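Acetylene hydratase (PDB 2E7Z) catalyses the hydration of acetylene to acetaldehyde, using a tungsten ion held by two molybdopterin guanine dinucleotides together with a [4Fe-4S] cluster. Local coordinates at residues A[136-142]-A[711-716]; A[360-365]-A[386-390]; A[418-424]-A[695-701]; A[599-603]-A[715-719]. All coordinates share one frame; numbering follows the deposited sequence.

Interaction 1: residues A[136-142]-A[711-716]. With W (tungsten ion), chain G; MGD (2-amino-5,6-dimercapto-7-methyl-3,7,8a,9-tetrahydro-8-oxa-1,3,9,10-tetraaza-anthracen-4-one guanosine dinucleotide), chain E.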
# COMPACT_ATOMS: atom_id res chain seq x y z
N TYR A 136 -1.72 -2.88 4.25
CA TYR A 136 -1.21 -3.04 5.60
C TYR A 136 0.29 -2.76 5.68
O TYR A 136 0.79 -2.40 6.75
CB TYR A 136 -1.50 -4.44 6.11
CG TYR A 136 -1.45 -4.61 7.62
CD1 TYR A 136 -0.26 -4.94 8.25
CD2 TYR A 136 -2.60 -4.45 8.39
CE1 TYR A 136 -0.22 -5.10 9.63
CE2 TYR A 136 -2.58 -4.61 9.78
CZ TYR A 136 -1.38 -4.95 10.40
OH TYR A 136 -1.34 -5.17 11.76
N MET A 137 1.02 -2.91 4.57
CA MET A 137 2.43 -2.47 4.55
C MET A 137 2.70 -1.51 3.42
O MET A 137 3.80 -1.52 2.85
CB MET A 137 3.43 -3.65 4.54
CG MET A 137 3.40 -4.50 3.29
SD MET A 137 4.58 -5.86 3.49
CE MET A 137 4.35 -6.76 1.96
N CYS A 138 1.71 -0.70 3.05
CA CYS A 138 1.92 0.38 2.09
C CYS A 138 0.84 1.42 2.30
O CYS A 138 -0.28 1.22 1.88
CB CYS A 138 1.93 -0.14 0.64
SG CYS A 138 2.24 1.18 -0.56
N ILE A 139 1.19 2.51 2.99
CA ILE A 139 0.29 3.64 3.25
C ILE A 139 -0.67 3.41 4.40
O ILE A 139 -0.85 4.30 5.21
CB ILE A 139 -0.42 4.21 1.95
CG1 ILE A 139 0.66 4.68 0.96
CG2 ILE A 139 -1.36 5.35 2.34
CD1 ILE A 139 0.16 5.06 -0.43
N GLY A 140 -1.32 2.24 4.48
CA GLY A 140 -2.26 2.01 5.59
C GLY A 140 -1.59 1.99 6.96
O GLY A 140 -2.05 2.65 7.90
N ASN A 141 -0.49 1.24 7.07
CA ASN A 141 0.31 1.29 8.30
C ASN A 141 0.83 2.72 8.54
O ASN A 141 0.77 3.23 9.67
CB ASN A 141 1.48 0.30 8.19
CG ASN A 141 2.46 0.71 7.13
OD1 ASN A 141 2.12 0.73 5.95
ND2 ASN A 141 3.66 1.14 7.55
N THR A 142 1.30 3.35 7.47
CA THR A 142 1.92 4.68 7.61
C THR A 142 0.92 5.64 8.20
O THR A 142 1.24 6.45 9.06
CB THR A 142 2.35 5.24 6.23
OG1 THR A 142 2.71 4.17 5.34
CG2 THR A 142 3.51 6.21 6.40
N GLN A 711 3.91 -2.56 14.52
CA GLN A 711 2.86 -2.65 13.50
C GLN A 711 2.51 -4.08 13.10
O GLN A 711 1.41 -4.32 12.58
CB GLN A 711 3.27 -1.88 12.25
CG GLN A 711 3.41 -0.37 12.45
CD GLN A 711 4.24 0.25 11.36
OE1 GLN A 711 5.49 0.08 11.32
NE2 GLN A 711 3.60 0.99 10.50
N GLY A 712 3.43 -5.02 13.30
CA GLY A 712 3.18 -6.42 12.89
C GLY A 712 3.21 -6.65 11.39
O GLY A 712 2.65 -7.62 10.91
N LEU A 713 3.83 -5.74 10.65
CA LEU A 713 4.05 -5.91 9.22
C LEU A 713 5.40 -6.58 9.00
O LEU A 713 6.29 -6.47 9.85
CB LEU A 713 3.97 -4.55 8.49
CG LEU A 713 4.87 -3.40 8.96
CD1 LEU A 713 6.27 -3.52 8.38
CD2 LEU A 713 4.29 -2.04 8.55
N PRO A 714 5.56 -7.31 7.90
CA PRO A 714 6.80 -8.02 7.64
C PRO A 714 7.92 -7.17 7.05
O PRO A 714 7.69 -6.24 6.26
CB PRO A 714 6.37 -9.10 6.63
CG PRO A 714 5.29 -8.40 5.83
CD PRO A 714 4.53 -7.59 6.87
N ASN A 715 9.14 -7.54 7.41
CA ASN A 715 10.33 -6.92 6.89
C ASN A 715 10.66 -7.55 5.52
O ASN A 715 10.76 -8.79 5.40
CB ASN A 715 11.45 -7.13 7.90
CG ASN A 715 12.82 -6.80 7.35
OD1 ASN A 715 13.30 -5.67 7.50
ND2 ASN A 715 13.45 -7.77 6.71
N LEU A 716 10.86 -6.70 4.50
CA LEU A 716 11.15 -7.11 3.11
C LEU A 716 12.40 -6.46 2.53
O LEU A 716 12.90 -6.89 1.48
CB LEU A 716 9.99 -6.68 2.18
CG LEU A 716 8.86 -7.65 2.00
CD1 LEU A 716 7.97 -7.70 3.27
CD2 LEU A 716 8.07 -7.28 0.74
W W G . 2.07 0.47 -2.78
PB MGD E . -2.08 -7.49 -6.27
O1B MGD E . -1.69 -8.35 -5.10
O2B MGD E . -1.36 -7.63 -7.57
O3B MGD E . -1.99 -5.93 -5.91
O3A MGD E . -1.60 -4.97 -3.62
PA MGD E . -2.72 -5.05 -4.78
O1A MGD E . -2.96 -3.72 -5.42
O2A MGD E . -3.86 -5.81 -4.17
O5' MGD E . -3.65 -7.76 -6.51
C5' MGD E . -4.40 -6.82 -7.25
C4' MGD E . -5.49 -7.61 -7.95
O4' MGD E . -6.44 -6.67 -8.46
C3' MGD E . -5.01 -8.35 -9.20
O3' MGD E . -5.33 -9.74 -9.07
C2' MGD E . -5.73 -7.70 -10.40
O2' MGD E . -6.09 -8.58 -11.48
C1' MGD E . -6.95 -7.14 -9.73
N9 MGD E . -7.56 -5.95 -10.35
C8 MGD E . -6.92 -4.90 -10.91
N7 MGD E . -7.80 -3.95 -11.28
C5 MGD E . -9.02 -4.38 -10.87
C6 MGD E . -10.38 -3.88 -10.93
O6 MGD E . -10.65 -2.77 -11.44
N1 MGD E . -11.32 -4.66 -10.37
C2 MGD E . -11.12 -5.87 -9.87
N2 MGD E . -12.17 -6.56 -9.33
N3 MGD E . -9.90 -6.39 -9.79
C4 MGD E . -8.85 -5.68 -10.27
C10 MGD E . -0.61 -3.94 -3.72
C11 MGD E . 0.06 -3.85 -2.37
O11 MGD E . 0.78 -5.08 -2.22
C12 MGD E . 1.00 -2.67 -2.33
S12 MGD E . 0.37 -1.13 -2.76
C13 MGD E . 2.27 -2.81 -1.92
S13 MGD E . 3.38 -1.52 -1.99
C14 MGD E . 2.82 -4.09 -1.40
N15 MGD E . 3.78 -4.70 -2.31
C16 MGD E . 4.21 -5.93 -1.92
C17 MGD E . 5.55 -6.46 -2.20
O17 MGD E . 6.39 -5.77 -2.82
N18 MGD E . 5.85 -7.70 -1.75
C19 MGD E . 4.97 -8.47 -1.06
N19 MGD E . 5.32 -9.70 -0.65
N20 MGD E . 3.72 -8.05 -0.80
C21 MGD E . 3.32 -6.83 -1.18
N22 MGD E . 2.08 -6.43 -0.87
C23 MGD E . 1.66 -5.06 -1.10
O HOH W 1 0.62 1.90 -2.72

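Interaction 2: residues A[360-365]-A[386-390]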
# COMPACT_ATOMS: atom_id res chain seq x y z
N LEU A 360 -2.77 -1.40 14.87
CA LEU A 360 -3.58 -0.98 13.72
C LEU A 360 -5.04 -1.44 13.76
O LEU A 360 -5.84 -1.13 12.86
CB LEU A 360 -2.87 -1.39 12.43
CG LEU A 360 -1.53 -0.67 12.15
CD1 LEU A 360 -0.74 -1.31 11.02
CD2 LEU A 360 -1.71 0.87 11.95
N THR A 361 -5.40 -2.17 14.82
CA THR A 361 -6.76 -2.59 15.06
C THR A 361 -7.62 -1.48 15.63
O THR A 361 -7.09 -0.44 16.06
CB THR A 361 -6.87 -3.81 16.02
OG1 THR A 361 -6.53 -3.37 17.36
CG2 THR A 361 -5.97 -4.98 15.57
N TYR A 362 -8.93 -1.70 15.67
CA TYR A 362 -9.81 -0.78 16.42
C TYR A 362 -9.27 -0.49 17.81
O TYR A 362 -9.32 0.66 18.27
CB TYR A 362 -11.19 -1.35 16.60
CG TYR A 362 -12.04 -1.37 15.35
CD1 TYR A 362 -12.64 -0.20 14.88
CD2 TYR A 362 -12.30 -2.57 14.69
CE1 TYR A 362 -13.45 -0.22 13.75
CE2 TYR A 362 -13.10 -2.61 13.52
CZ TYR A 362 -13.68 -1.43 13.08
OH TYR A 362 -14.50 -1.42 11.99
N THR A 363 -8.80 -1.53 18.49
CA THR A 363 -8.37 -1.35 19.89
C THR A 363 -7.14 -0.45 19.94
O THR A 363 -7.05 0.48 20.75
CB THR A 363 -8.05 -2.69 20.54
OG1 THR A 363 -9.25 -3.43 20.65
CG2 THR A 363 -7.39 -2.50 21.91
N GLY A 364 -6.15 -0.73 19.10
CA GLY A 364 -4.92 0.07 19.10
C GLY A 364 -5.13 1.53 18.72
O GLY A 364 -4.42 2.41 19.21
N MET A 365 -6.11 1.79 17.86
CA MET A 365 -6.37 3.13 17.37
C MET A 365 -7.37 3.88 18.28
O MET A 365 -7.64 5.07 18.07
CB MET A 365 -6.87 3.05 15.91
CG MET A 365 -5.89 2.37 14.94
SD MET A 365 -4.41 3.35 14.71
CE MET A 365 -5.05 4.60 13.58
N ALA A 386 -7.78 1.67 7.43
CA ALA A 386 -7.74 1.71 8.88
C ALA A 386 -8.61 0.67 9.51
O ALA A 386 -9.55 0.14 8.90
CB ALA A 386 -8.15 3.12 9.39
N PHE A 387 -8.30 0.42 10.78
CA PHE A 387 -9.06 -0.51 11.64
C PHE A 387 -8.94 -1.88 11.00
O PHE A 387 -9.90 -2.46 10.45
CB PHE A 387 -10.50 -0.05 11.86
CG PHE A 387 -10.63 1.43 12.09
CD1 PHE A 387 -9.92 2.04 13.12
CD2 PHE A 387 -11.44 2.24 11.30
CE1 PHE A 387 -9.99 3.41 13.34
CE2 PHE A 387 -11.54 3.63 11.55
CZ PHE A 387 -10.80 4.20 12.57
N MET A 388 -7.73 -2.40 11.03
CA MET A 388 -7.37 -3.54 10.20
C MET A 388 -6.95 -4.75 11.00
O MET A 388 -6.20 -4.67 12.00
CB MET A 388 -6.21 -3.17 9.26
CG MET A 388 -6.43 -1.87 8.48
SD MET A 388 -5.14 -1.55 7.26
CE MET A 388 -3.82 -0.85 8.30
N ALA A 389 -7.36 -5.91 10.50
CA ALA A 389 -6.83 -7.15 11.00
C ALA A 389 -5.39 -7.30 10.57
O ALA A 389 -5.02 -6.96 9.44
CB ALA A 389 -7.67 -8.35 10.48
N ASN A 390 -4.57 -7.88 11.42
CA ASN A 390 -3.18 -8.14 11.10
C ASN A 390 -3.17 -9.33 10.12
O ASN A 390 -3.79 -10.35 10.39
CB ASN A 390 -2.43 -8.54 12.36
CG ASN A 390 -0.98 -8.88 12.09
OD1 ASN A 390 -0.65 -10.05 12.00
ND2 ASN A 390 -0.11 -7.86 11.97
O HOH W 2 -5.74 1.38 11.58

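Interaction 3: residues A[418-424]-A[695-701]. With MGD (2-amino-5,6-dimercapto-7-methyl-3,7,8a,9-tetrahydro-8-oxa-1,3,9,10-tetraaza-anthracen-4-one guanosine dinucleotide), chain E.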
# COMPACT_ATOMS: atom_id res chain seq x y z
N MET A 418 -0.58 -13.89 -2.83
CA MET A 418 0.75 -13.38 -3.16
C MET A 418 1.02 -11.99 -2.61
O MET A 418 2.08 -11.42 -2.92
CB MET A 418 0.92 -13.36 -4.70
CG MET A 418 1.10 -14.75 -5.34
SD MET A 418 1.04 -14.76 -7.16
CE MET A 418 2.15 -13.42 -7.65
N GLY A 419 0.09 -11.46 -1.81
CA GLY A 419 0.08 -10.03 -1.51
C GLY A 419 0.57 -9.68 -0.12
O GLY A 419 0.50 -8.51 0.29
N TYR A 420 1.07 -10.68 0.62
CA TYR A 420 1.52 -10.47 1.99
C TYR A 420 2.90 -11.13 2.16
O TYR A 420 3.73 -11.01 1.27
CB TYR A 420 0.46 -10.94 3.00
CG TYR A 420 -0.87 -10.23 2.82
CD1 TYR A 420 -1.84 -10.72 1.93
CD2 TYR A 420 -1.16 -9.05 3.53
CE1 TYR A 420 -3.06 -10.06 1.74
CE2 TYR A 420 -2.39 -8.40 3.37
CZ TYR A 420 -3.33 -8.92 2.48
OH TYR A 420 -4.50 -8.26 2.34
N ALA A 421 3.17 -11.74 3.30
CA ALA A 421 4.36 -12.56 3.48
C ALA A 421 3.93 -14.03 3.56
O ALA A 421 2.77 -14.37 3.29
CB ALA A 421 5.11 -12.12 4.73
N ASN A 422 4.87 -14.92 3.90
CA ASN A 422 4.56 -16.31 4.25
C ASN A 422 3.45 -16.89 3.35
O ASN A 422 2.38 -17.28 3.83
CB ASN A 422 4.24 -16.41 5.75
CG ASN A 422 4.25 -17.86 6.23
OD1 ASN A 422 4.51 -18.80 5.46
ND2 ASN A 422 3.95 -18.05 7.51
N GLN A 423 3.74 -16.95 2.05
CA GLN A 423 2.78 -17.39 1.08
C GLN A 423 2.32 -18.81 1.34
O GLN A 423 1.18 -19.14 1.06
CB GLN A 423 3.39 -17.26 -0.31
CG GLN A 423 2.44 -17.64 -1.45
CD GLN A 423 3.00 -17.16 -2.77
OE1 GLN A 423 3.49 -16.04 -2.85
NE2 GLN A 423 2.93 -18.00 -3.80
N GLN A 424 3.20 -19.65 1.88
CA GLN A 424 2.79 -21.03 2.18
C GLN A 424 1.63 -21.03 3.20
O GLN A 424 0.72 -21.87 3.13
CB GLN A 424 4.00 -21.81 2.70
CG GLN A 424 5.20 -21.76 1.80
CD GLN A 424 6.23 -20.59 2.03
OE1 GLN A 424 5.92 -19.46 2.49
NE2 GLN A 424 7.46 -20.89 1.68
N ASN A 695 6.97 -15.97 -6.72
CA ASN A 695 6.60 -14.79 -5.96
C ASN A 695 7.48 -14.62 -4.74
O ASN A 695 7.82 -15.62 -4.07
CB ASN A 695 5.14 -14.87 -5.50
CG ASN A 695 4.65 -13.56 -4.96
OD1 ASN A 695 4.10 -13.47 -3.82
ND2 ASN A 695 4.85 -12.52 -5.72
N ASP A 696 7.80 -13.36 -4.43
CA ASP A 696 8.64 -13.05 -3.27
C ASP A 696 8.07 -13.56 -1.93
O ASP A 696 8.83 -13.91 -1.03
CB ASP A 696 8.98 -11.56 -3.17
CG ASP A 696 7.76 -10.66 -3.00
OD1 ASP A 696 6.69 -10.99 -3.57
OD2 ASP A 696 7.87 -9.63 -2.31
N ALA A 697 6.75 -13.61 -1.80
CA ALA A 697 6.17 -14.00 -0.51
C ALA A 697 6.51 -15.44 -0.13
O ALA A 697 6.37 -15.83 1.04
CB ALA A 697 4.68 -13.75 -0.49
N MET A 698 6.98 -16.23 -1.11
CA MET A 698 7.48 -17.57 -0.80
C MET A 698 8.67 -17.58 0.17
O MET A 698 8.95 -18.59 0.80
CB MET A 698 7.87 -18.33 -2.08
CG MET A 698 6.69 -18.77 -2.97
SD MET A 698 5.53 -19.84 -2.09
CE MET A 698 6.60 -21.25 -1.76
N VAL A 699 9.41 -16.48 0.24
CA VAL A 699 10.66 -16.46 1.00
C VAL A 699 10.64 -15.52 2.16
O VAL A 699 11.67 -15.35 2.82
CB VAL A 699 11.88 -16.14 0.07
CG1 VAL A 699 11.77 -16.92 -1.22
CG2 VAL A 699 12.02 -14.64 -0.22
N LEU A 700 9.46 -14.95 2.44
CA LEU A 700 9.34 -13.94 3.49
C LEU A 700 8.69 -14.49 4.73
O LEU A 700 7.50 -14.80 4.74
CB LEU A 700 8.55 -12.72 2.98
CG LEU A 700 9.19 -12.01 1.78
CD1 LEU A 700 8.18 -11.02 1.18
CD2 LEU A 700 10.51 -11.34 2.12
N SER A 701 9.47 -14.58 5.80
CA SER A 701 8.94 -15.04 7.06
C SER A 701 7.97 -14.03 7.67
O SER A 701 8.15 -12.83 7.51
CB SER A 701 10.11 -15.25 8.04
OG SER A 701 9.60 -15.69 9.28
PB MGD E . -2.08 -7.49 -6.27
O1B MGD E . -1.69 -8.35 -5.10
O2B MGD E . -1.36 -7.63 -7.57
O3B MGD E . -1.99 -5.93 -5.91
O3A MGD E . -1.60 -4.97 -3.62
PA MGD E . -2.72 -5.05 -4.78
O1A MGD E . -2.96 -3.72 -5.42
O2A MGD E . -3.86 -5.81 -4.17
O5' MGD E . -3.65 -7.76 -6.51
C5' MGD E . -4.40 -6.82 -7.25
C4' MGD E . -5.49 -7.61 -7.95
O4' MGD E . -6.44 -6.67 -8.46
C3' MGD E . -5.01 -8.35 -9.20
O3' MGD E . -5.33 -9.74 -9.07
C2' MGD E . -5.73 -7.70 -10.40
O2' MGD E . -6.09 -8.58 -11.48
C1' MGD E . -6.95 -7.14 -9.73
N9 MGD E . -7.56 -5.95 -10.35
C8 MGD E . -6.92 -4.90 -10.91
N7 MGD E . -7.80 -3.95 -11.28
C5 MGD E . -9.02 -4.38 -10.87
C6 MGD E . -10.38 -3.88 -10.93
O6 MGD E . -10.65 -2.77 -11.44
N1 MGD E . -11.32 -4.66 -10.37
C2 MGD E . -11.12 -5.87 -9.87
N2 MGD E . -12.17 -6.56 -9.33
N3 MGD E . -9.90 -6.39 -9.79
C4 MGD E . -8.85 -5.68 -10.27
C10 MGD E . -0.61 -3.94 -3.72
C11 MGD E . 0.06 -3.85 -2.37
O11 MGD E . 0.78 -5.08 -2.22
C12 MGD E . 1.00 -2.67 -2.33
S12 MGD E . 0.37 -1.13 -2.76
C13 MGD E . 2.27 -2.81 -1.92
S13 MGD E . 3.38 -1.52 -1.99
C14 MGD E . 2.82 -4.09 -1.40
N15 MGD E . 3.78 -4.70 -2.31
C16 MGD E . 4.21 -5.93 -1.92
C17 MGD E . 5.55 -6.46 -2.20
O17 MGD E . 6.39 -5.77 -2.82
N18 MGD E . 5.85 -7.70 -1.75
C19 MGD E . 4.97 -8.47 -1.06
N19 MGD E . 5.32 -9.70 -0.65
N20 MGD E . 3.72 -8.05 -0.80
C21 MGD E . 3.32 -6.83 -1.18
N22 MGD E . 2.08 -6.43 -0.87
C23 MGD E . 1.66 -5.06 -1.10

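Interaction 4: residues A[599-603]-A[715-719]. With MGD (2-amino-5,6-dimercapto-7-methyl-3,7,8a,9-tetrahydro-8-oxa-1,3,9,10-tetraaza-anthracen-4-one guanosine dinucleotide), chain F.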
# COMPACT_ATOMS: atom_id res chain seq x y z
N PHE A 599 16.64 -7.73 -0.77
CA PHE A 599 15.70 -6.66 -1.08
C PHE A 599 14.58 -7.28 -1.96
O PHE A 599 14.84 -7.67 -3.08
CB PHE A 599 16.47 -5.54 -1.82
CG PHE A 599 15.62 -4.64 -2.69
CD1 PHE A 599 14.34 -4.27 -2.28
CD2 PHE A 599 16.14 -4.11 -3.88
CE1 PHE A 599 13.56 -3.45 -3.07
CE2 PHE A 599 15.35 -3.29 -4.68
CZ PHE A 599 14.06 -2.96 -4.26
N ALA A 600 13.36 -7.38 -1.44
CA ALA A 600 12.21 -7.81 -2.25
C ALA A 600 11.45 -6.59 -2.74
O ALA A 600 10.99 -5.80 -1.92
CB ALA A 600 11.28 -8.71 -1.42
N GLY A 601 11.34 -6.43 -4.06
CA GLY A 601 10.68 -5.27 -4.62
C GLY A 601 11.32 -4.86 -5.93
O GLY A 601 11.79 -5.71 -6.69
N LEU A 602 11.36 -3.55 -6.14
CA LEU A 602 11.83 -2.90 -7.38
C LEU A 602 10.75 -3.05 -8.44
O LEU A 602 10.61 -4.07 -9.10
CB LEU A 602 13.21 -3.37 -7.87
CG LEU A 602 14.05 -2.29 -8.60
CD1 LEU A 602 15.32 -2.92 -9.13
CD2 LEU A 602 13.34 -1.62 -9.72
N ARG A 603 9.95 -2.00 -8.53
CA ARG A 603 8.80 -2.01 -9.43
C ARG A 603 9.25 -1.93 -10.88
O ARG A 603 10.21 -1.20 -11.20
CB ARG A 603 7.86 -0.86 -9.10
CG ARG A 603 7.40 -0.85 -7.66
CD ARG A 603 6.71 -2.13 -7.23
NE ARG A 603 6.24 -1.99 -5.85
CZ ARG A 603 6.08 -2.97 -4.97
NH1 ARG A 603 6.33 -4.24 -5.28
NH2 ARG A 603 5.67 -2.67 -3.75
N ASN A 715 9.14 -7.54 7.41
CA ASN A 715 10.33 -6.92 6.89
C ASN A 715 10.66 -7.55 5.52
O ASN A 715 10.76 -8.79 5.40
CB ASN A 715 11.45 -7.13 7.90
CG ASN A 715 12.82 -6.80 7.35
OD1 ASN A 715 13.30 -5.67 7.50
ND2 ASN A 715 13.45 -7.77 6.71
N LEU A 716 10.86 -6.70 4.50
CA LEU A 716 11.15 -7.11 3.11
C LEU A 716 12.40 -6.46 2.53
O LEU A 716 12.90 -6.89 1.48
CB LEU A 716 9.99 -6.68 2.18
CG LEU A 716 8.86 -7.65 2.00
CD1 LEU A 716 7.97 -7.70 3.27
CD2 LEU A 716 8.07 -7.28 0.74
N ARG A 717 12.86 -5.39 3.18
CA ARG A 717 13.86 -4.51 2.59
C ARG A 717 15.04 -4.43 3.54
O ARG A 717 15.01 -3.69 4.53
CB ARG A 717 13.23 -3.14 2.30
CG ARG A 717 12.24 -3.20 1.15
CD ARG A 717 11.60 -1.84 0.87
NE ARG A 717 10.61 -2.04 -0.20
CZ ARG A 717 10.67 -1.55 -1.43
NH1 ARG A 717 11.62 -0.68 -1.81
NH2 ARG A 717 9.75 -1.92 -2.30
N GLY A 718 16.05 -5.23 3.24
CA GLY A 718 17.16 -5.48 4.15
C GLY A 718 16.71 -6.45 5.23
O GLY A 718 15.56 -6.89 5.23
N GLY A 719 17.61 -6.78 6.14
CA GLY A 719 17.22 -7.46 7.38
C GLY A 719 16.96 -8.94 7.26
O GLY A 719 16.55 -9.58 8.23
PB MGD F . 10.72 -0.11 -5.94
O1B MGD F . 10.74 0.17 -7.42
O2B MGD F . 10.31 -1.47 -5.47
O3B MGD F . 9.77 0.95 -5.18
O3A MGD F . 7.96 2.59 -5.63
PA MGD F . 9.55 2.51 -5.45
O1A MGD F . 9.90 3.17 -4.14
O2A MGD F . 10.18 3.04 -6.73
O5' MGD F . 12.19 0.20 -5.35
C5' MGD F . 12.75 1.46 -5.68
C4' MGD F . 14.09 1.61 -5.00
O4' MGD F . 13.96 1.36 -3.59
C3' MGD F . 15.11 0.61 -5.54
O3' MGD F . 16.11 1.32 -6.28
C2' MGD F . 15.70 -0.04 -4.31
O2' MGD F . 17.12 -0.15 -4.33
C1' MGD F . 15.24 0.90 -3.21
N9 MGD F . 15.26 0.29 -1.86
C8 MGD F . 14.98 -0.99 -1.53
N7 MGD F . 15.09 -1.20 -0.19
C5 MGD F . 15.48 -0.01 0.34
C6 MGD F . 15.79 0.51 1.69
O6 MGD F . 15.76 -0.25 2.69
N1 MGD F . 16.11 1.80 1.81
C2 MGD F . 16.17 2.65 0.76
N2 MGD F . 16.49 3.95 0.97
N3 MGD F . 15.89 2.24 -0.51
C4 MGD F . 15.56 0.96 -0.76
C10 MGD F . 7.01 1.84 -4.88
C11 MGD F . 5.69 2.18 -5.56
O11 MGD F . 5.82 1.97 -6.98
C12 MGD F . 4.51 1.40 -5.01
S12 MGD F . 4.43 1.01 -3.36
C13 MGD F . 3.50 1.01 -5.80
S13 MGD F . 2.08 0.29 -5.20
C14 MGD F . 3.59 1.15 -7.29
N15 MGD F . 3.99 -0.11 -7.90
C16 MGD F . 4.38 -0.09 -9.19
C17 MGD F . 4.43 -1.29 -10.05
O17 MGD F . 4.12 -2.42 -9.61
N18 MGD F . 4.84 -1.13 -11.32
C19 MGD F . 5.21 0.07 -11.83
N19 MGD F . 5.59 0.13 -13.13
N20 MGD F . 5.19 1.21 -11.10
C21 MGD F . 4.80 1.19 -9.81
N22 MGD F . 4.79 2.31 -9.08
C23 MGD F . 4.59 2.25 -7.65
O HOH W 3 8.60 -4.45 -2.00

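Interaction 1: residues A[136-142]-A[711-716]
The hydroxyl of Tyr136 lies 3.0 Å from the backbone O of Gln711, and Asn390 ND2 donates both to that hydroxyl and to the carbonyl of Gly712, so one amide ties the phenol to the 711-716 loop. Tyr136 reaches this far because its CG is anti to the backbone N (chi1 -160°), which swings the ring alongside the loop, with the backbone N of Leu713 at the ring edge. Next in the chain, Met137 extends an almost straight side chain whose SD rests 3.5 Å from Pro714 CG, the two side chains crossing at about a right angle. Leu716 CD1 closes on the same sulfur at 3.9 Å. Met137 and Leu716 form part of the pocket for one pterin of the bis-dithiolene cofactor of the DMSO reductase family: Met137 CE abuts the pterin at N20, and Leu716 CD2 comes 3.4 Å from N18. Cys138, turned away from the loop, binds tungsten through SG at 2.3 Å; S12 and S13 of this pterin and a water at 2.0 Å are further ligands. In the first turn of helix 140-150, Asn141 ND2 packs 3.4 Å from Leu713 CD2, while Asp295 accepts a hydrogen bond from the same nitrogen.

Interaction 2: residues A[360-365]-A[386-390]
The N-terminal turn of the short helix 362-365 meets the loop leading into helix 391-400, both helix starts carrying an N-cap residue, Thr361 and Asn390. Thr361 OG1 accepts a weak bond from Thr363 N and is also hydrogen-bonded to Pro358 O. Between the two segments, Met388 N donates an almost straight hydrogen bond of 2.9 Å to Leu360 O. A water donates to that same carbonyl and accepts from Phe387 N, so Leu360 O is gripped twice. The Tyr362 and Phe387 planes are nearly parallel, 4° apart, but displaced, with centroids 5.1 Å apart, so little of one ring lies over the other. What lies over the Tyr362 face is instead Phe387 CB, a CH-pi contact 3.6 Å from the ring centroid. Tyr362 OH is hydrogen-bonded to His340 ND1. Met365 CB sits at the edge of the Phe387 ring, and Ala386 CB lies over one face of it. Leu360 and Met388 run side by side, CD1 of the leucine reaching CE of the methionine at 4.1 Å.

Interaction 3: residues A[418-424]-A[695-701]
Gln423 and Gln424, at the start of helix 423-431, lay their side chains obliquely across Met698 of the 3-10 turn 696-698. With CG anti to the backbone N (chi1 -177°) and an extended chain, Gln423 passes beside the thioether, its NE2 3.6 Å from Met698 SD, and its amide reaches Asn695, whose amide plane is turned 32° from its own. Gln424 bends at its second torsion instead, so that NE2 doubles back to donate to Met698 O at 2.9 Å, that oxygen lying 27° out of the Gln424 amide plane, while Met698 CE packs against the same nitrogen. Met418 wraps its bent chain obliquely around Asn695. Ala697 CB points into the other segment and meets Tyr420 O, and Ala421 CB packs on Leu700 CB. Two backbone bonds fasten the corner: Asn422 N to Leu700 O, and Gln423 N to Ala697 O at 3.0 Å. Together the two segments present acceptors to one pterin. Gly419 O takes N22 at 2.9 Å and Tyr420 O takes N19 at 2.8 Å, whereas Asp696 OD2 receives both N18 (2.8 Å) and N19. His673 ND1 is bonded to the other carboxylate oxygen and so helps position Asp696. A carboxylate facing the N18 and N19 donors probably polarises the pterin's amino-pyrimidine end and fixes its rotation.

Interaction 4: residues A[599-603]-A[715-719]
Phe599 and Arg717 form an antiparallel non-hydrogen-bonded pair, CA atoms 4.6 Å apart, followed by a nearly straight bond of 3.0 Å from Ala600 N to Leu716 O. On the face that this pair shares, the two side chains extend in parallel toward the second dinucleotide. Phe599 CE1 lies over one face of the Arg717 guanidinium, 3.6 Å from NH1, with the ring and guanidinium planes 58° apart. The C8 edge of the guanine stands over one face of the Phe599 ring, 3.2 Å from CE1. Arg717, extended from CG to NE, carries NH2 to the diphosphate oxygen O2B at 3.3 Å, a bond in which that oxygen lies near the guanidinium plane. The same NH2 donates to a water that in turn donates to Ala600 O. Arg603 N adds a bond of 2.6 Å to O1B, and Arg603 NH1 binds the pterin O17 of the other dinucleotide, so Arg603 links the two dinucleotides, while Arg717 serves the phosphate. Strand 596-600 is flanked by strand 668-671, which bonds to Phe599 and Gly601, and by strand 720-726, which the 715-719 corner enters within the six-stranded sheet of this dinucleotide-binding domain (double-psi beta-barrel clan).

Overall arrangement
All four contacts are buried. Interactions 1, 3 and 4 surround the cofactor: 1 and 3 touch the same pterin, while 4 grips the diphosphate and guanine side of the other dinucleotide, with Arg603 reaching the first as well. Interactions 1 and 4 share Asn715 and Leu716, and Leu716 also packs on Leu700 of interaction 3. Interaction 2 touches none of the cofactor; it joins two helix starts through one backbone bond, a bridging water and apolar and aromatic packing, and meets interaction 1 at Asn390. Chemistry follows place: carbonyls and a carboxylate face the pterin donors in interaction 3, arginines and backbone N-H groups face phosphate in interaction 4, and a thiolate meets tungsten in interaction 1.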